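Local coordinates for MdbA protein (Corynebacterium diphtheriae, PDB 5C00), which acts as a thiol-disulfide oxidoreductase of the DsbA type, probably forming disulfide bonds in exported proteins, and is needed for viability, pilus assembly and toxin production, at residues S23-V28 against G111-Y116. Sequence-based numbering, arbitrary orientation.
Sequences SFTGSV and GDWETY
Trp-113 lays its indole flat against the backbone of Thr-25 and Gly-26, and nearly all of this contact runs along that one side chain. Its CB sits 4.1 Å from Phe-24 O. Beyond it, CG stands anti to the carbonyl carbon (chi1 -62°), which swings the ring over the strand. CG itself lies beneath the peptide link between Thr-25 and Gly-26, close to Thr-25 C and Gly-26 N. On the pyrrole side, Trp-113 CD1 meets Thr-25 OG1 at 3.6 Å, the hydroxyl reaching it from a position anti to the backbone N (chi1 -175°). Next, Trp-113 NE1 is 3.3 Å from Gly-26 N, but both are donors, and Gly-26 O has too poor an angle to accept, so no hydrogen bond ties the segments together.

The strand here, 25-29, is an outermost one of the sheet in this thioredoxin-fold protein, paired with strand 32-36 through Thr-25 to Lys-36 and Ser-27 to Val-34. Trp-113, in the first turn of helix 113-125, therefore joins the helical part of the DsbA-like chain to a sheet edge.

The fusion carbons CD2 and CE2 lie under Gly-26 N and Gly-26 CA, with Trp-113 CE2 3.4 Å from Gly-26 CA. That CA stands over the six-membered ring, 20° off the normal, a CH-pi contact. With no side chain there, the backbone can come down onto the indole. At the far end Trp-113 CH2 approaches Ser-27 N at 3.6 Å, while Ser-27 OG is hydrogen-bonded to Lys-36 NZ and Thr-29 OG1. Toward the rim of the opposite face, Gly-111 C lies 3.6 Å from the plane. Asp-112, the N-cap residue just before Trp-113, caps the helix: OD1 accepts a weak bond from Thr-115 N, and Asp-112 OD2 takes Thr-115 OG1 from above the carboxylate plane.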
loop_
_atom_site.group_PDB
_atom_site.type_symbol
_atom_site.label_atom_id
_atom_site.label_comp_id
_atom_site.label_asym_id
_atom_site.label_seq_id
_atom_site.Cartn_x
_atom_site.Cartn_y
_atom_site.Cartn_z
ATOM N N SER A 23 -10.164 -8.587 -8.903
ATOM C CA SER A 23 -11.356 -9.243 -8.391
ATOM C C SER A 23 -11.267 -9.549 -6.899
ATOM O O SER A 23 -12.178 -10.188 -6.357
ATOM C CB SER A 23 -11.596 -10.521 -9.138
ATOM O OG SER A 23 -10.450 -11.360 -9.032
ATOM N N PHE A 24 -10.197 -9.131 -6.233
ATOM C CA PHE A 24 -10.033 -9.385 -4.809
ATOM C C PHE A 24 -10.769 -8.342 -3.999
ATOM O O PHE A 24 -11.215 -7.324 -4.534
ATOM C CB PHE A 24 -8.546 -9.509 -4.408
ATOM C CG PHE A 24 -7.679 -8.337 -4.783
ATOM C CD1 PHE A 24 -7.780 -7.127 -4.107
ATOM C CD2 PHE A 24 -6.753 -8.429 -5.813
ATOM C CE1 PHE A 24 -6.968 -6.039 -4.439
ATOM C CE2 PHE A 24 -5.937 -7.345 -6.134
ATOM C CZ PHE A 24 -6.059 -6.154 -5.461
ATOM N N THR A 25 -10.890 -8.584 -2.705
ATOM C CA THR A 25 -11.445 -7.586 -1.791
ATOM C C THR A 25 -10.383 -7.309 -0.704
ATOM O O THR A 25 -9.181 -7.687 -0.825
ATOM C CB THR A 25 -12.824 -8.071 -1.214
ATOM O OG1 THR A 25 -13.435 -7.051 -0.416
ATOM C CG2 THR A 25 -12.650 -9.290 -0.392
ATOM N N GLY A 26 -10.787 -6.654 0.371
ATOM C CA GLY A 26 -9.815 -6.302 1.386
ATOM C C GLY A 26 -10.448 -5.924 2.700
ATOM O O GLY A 26 -11.659 -5.852 2.800
ATOM N N SER A 27 -9.612 -5.634 3.682
ATOM C CA SER A 27 -10.085 -5.075 4.964
ATOM C C SER A 27 -8.981 -4.255 5.565
ATOM O O SER A 27 -7.853 -4.307 5.048
ATOM C CB SER A 27 -10.564 -6.187 5.907
ATOM O OG SER A 27 -9.516 -7.090 6.245
ATOM N N VAL A 28 -9.258 -3.458 6.591
ATOM C CA VAL A 28 -8.190 -2.757 7.321
ATOM C C VAL A 28 -8.256 -3.335 8.703
ATOM O O VAL A 28 -9.226 -3.096 9.429
ATOM C CB VAL A 28 -8.374 -1.212 7.330
ATOM C CG1 VAL A 28 -7.265 -0.571 8.149
ATOM C CG2 VAL A 28 -8.393 -0.640 5.924
ATOM N N GLY A 111 -13.237 0.904 1.480
ATOM C CA GLY A 111 -13.557 -0.374 0.879
ATOM C C GLY A 111 -13.598 -0.403 -0.661
ATOM O O GLY A 111 -14.107 -1.348 -1.241
ATOM N N ASP A 112 -13.064 0.611 -1.338
ATOM C CA ASP A 112 -13.044 0.636 -2.810
ATOM C C ASP A 112 -11.693 0.040 -3.253
ATOM O O ASP A 112 -10.700 0.758 -3.423
ATOM C CB ASP A 112 -13.218 2.062 -3.334
ATOM C CG ASP A 112 -13.219 2.139 -4.841
ATOM O OD1 ASP A 112 -13.071 1.093 -5.542
ATOM O OD2 ASP A 112 -13.349 3.293 -5.340
ATOM N N TRP A 113 -11.672 -1.272 -3.398
ATOM C CA TRP A 113 -10.409 -1.986 -3.552
ATOM C C TRP A 113 -9.820 -1.789 -4.927
ATOM O O TRP A 113 -8.595 -1.784 -5.052
ATOM C CB TRP A 113 -10.551 -3.469 -3.178
ATOM C CG TRP A 113 -10.933 -3.523 -1.749
ATOM C CD1 TRP A 113 -12.163 -3.751 -1.233
ATOM C CD2 TRP A 113 -10.093 -3.184 -0.662
ATOM N NE1 TRP A 113 -12.127 -3.645 0.130
ATOM C CE2 TRP A 113 -10.876 -3.230 0.501
ATOM C CE3 TRP A 113 -8.754 -2.783 -0.563
ATOM C CZ2 TRP A 113 -10.353 -2.971 1.738
ATOM C CZ3 TRP A 113 -8.250 -2.510 0.645
ATOM C CH2 TRP A 113 -9.059 -2.586 1.800
ATOM N N GLU A 114 -10.646 -1.591 -5.949
ATOM C CA GLU A 114 -10.077 -1.372 -7.276
ATOM C C GLU A 114 -9.399 0.026 -7.365
ATOM O O GLU A 114 -8.319 0.171 -7.927
ATOM C CB GLU A 114 -11.107 -1.581 -8.358
ATOM C CG GLU A 114 -10.452 -1.836 -9.704
ATOM C CD GLU A 114 -11.442 -2.381 -10.720
ATOM O OE1 GLU A 114 -11.894 -1.545 -11.531
ATOM O OE2 GLU A 114 -11.760 -3.608 -10.677
ATOM N N THR A 115 -9.992 1.032 -6.742
ATOM C CA THR A 115 -9.346 2.346 -6.631
ATOM C C THR A 115 -8.061 2.284 -5.791
ATOM O O THR A 115 -6.994 2.752 -6.201
ATOM C CB THR A 115 -10.365 3.364 -6.042
ATOM O OG1 THR A 115 -11.452 3.466 -6.963
ATOM C CG2 THR A 115 -9.756 4.715 -5.916
ATOM N N TYR A 116 -8.151 1.629 -4.629
ATOM C CA TYR A 116 -7.000 1.456 -3.758
ATOM C C TYR A 116 -5.844 0.821 -4.507
ATOM O O TYR A 116 -4.710 1.334 -4.521
ATOM C CB TYR A 116 -7.332 0.612 -2.551
ATOM C CG TYR A 116 -6.091 0.291 -1.781
ATOM C CD1 TYR A 116 -5.451 1.265 -1.010
ATOM C CD2 TYR A 116 -5.473 -0.932 -1.910
ATOM C CE1 TYR A 116 -4.263 0.996 -0.369
ATOM C CE2 TYR A 116 -4.273 -1.190 -1.293
ATOM C CZ TYR A 116 -3.685 -0.204 -0.534
ATOM O OH TYR A 116 -2.526 -0.479 0.100
#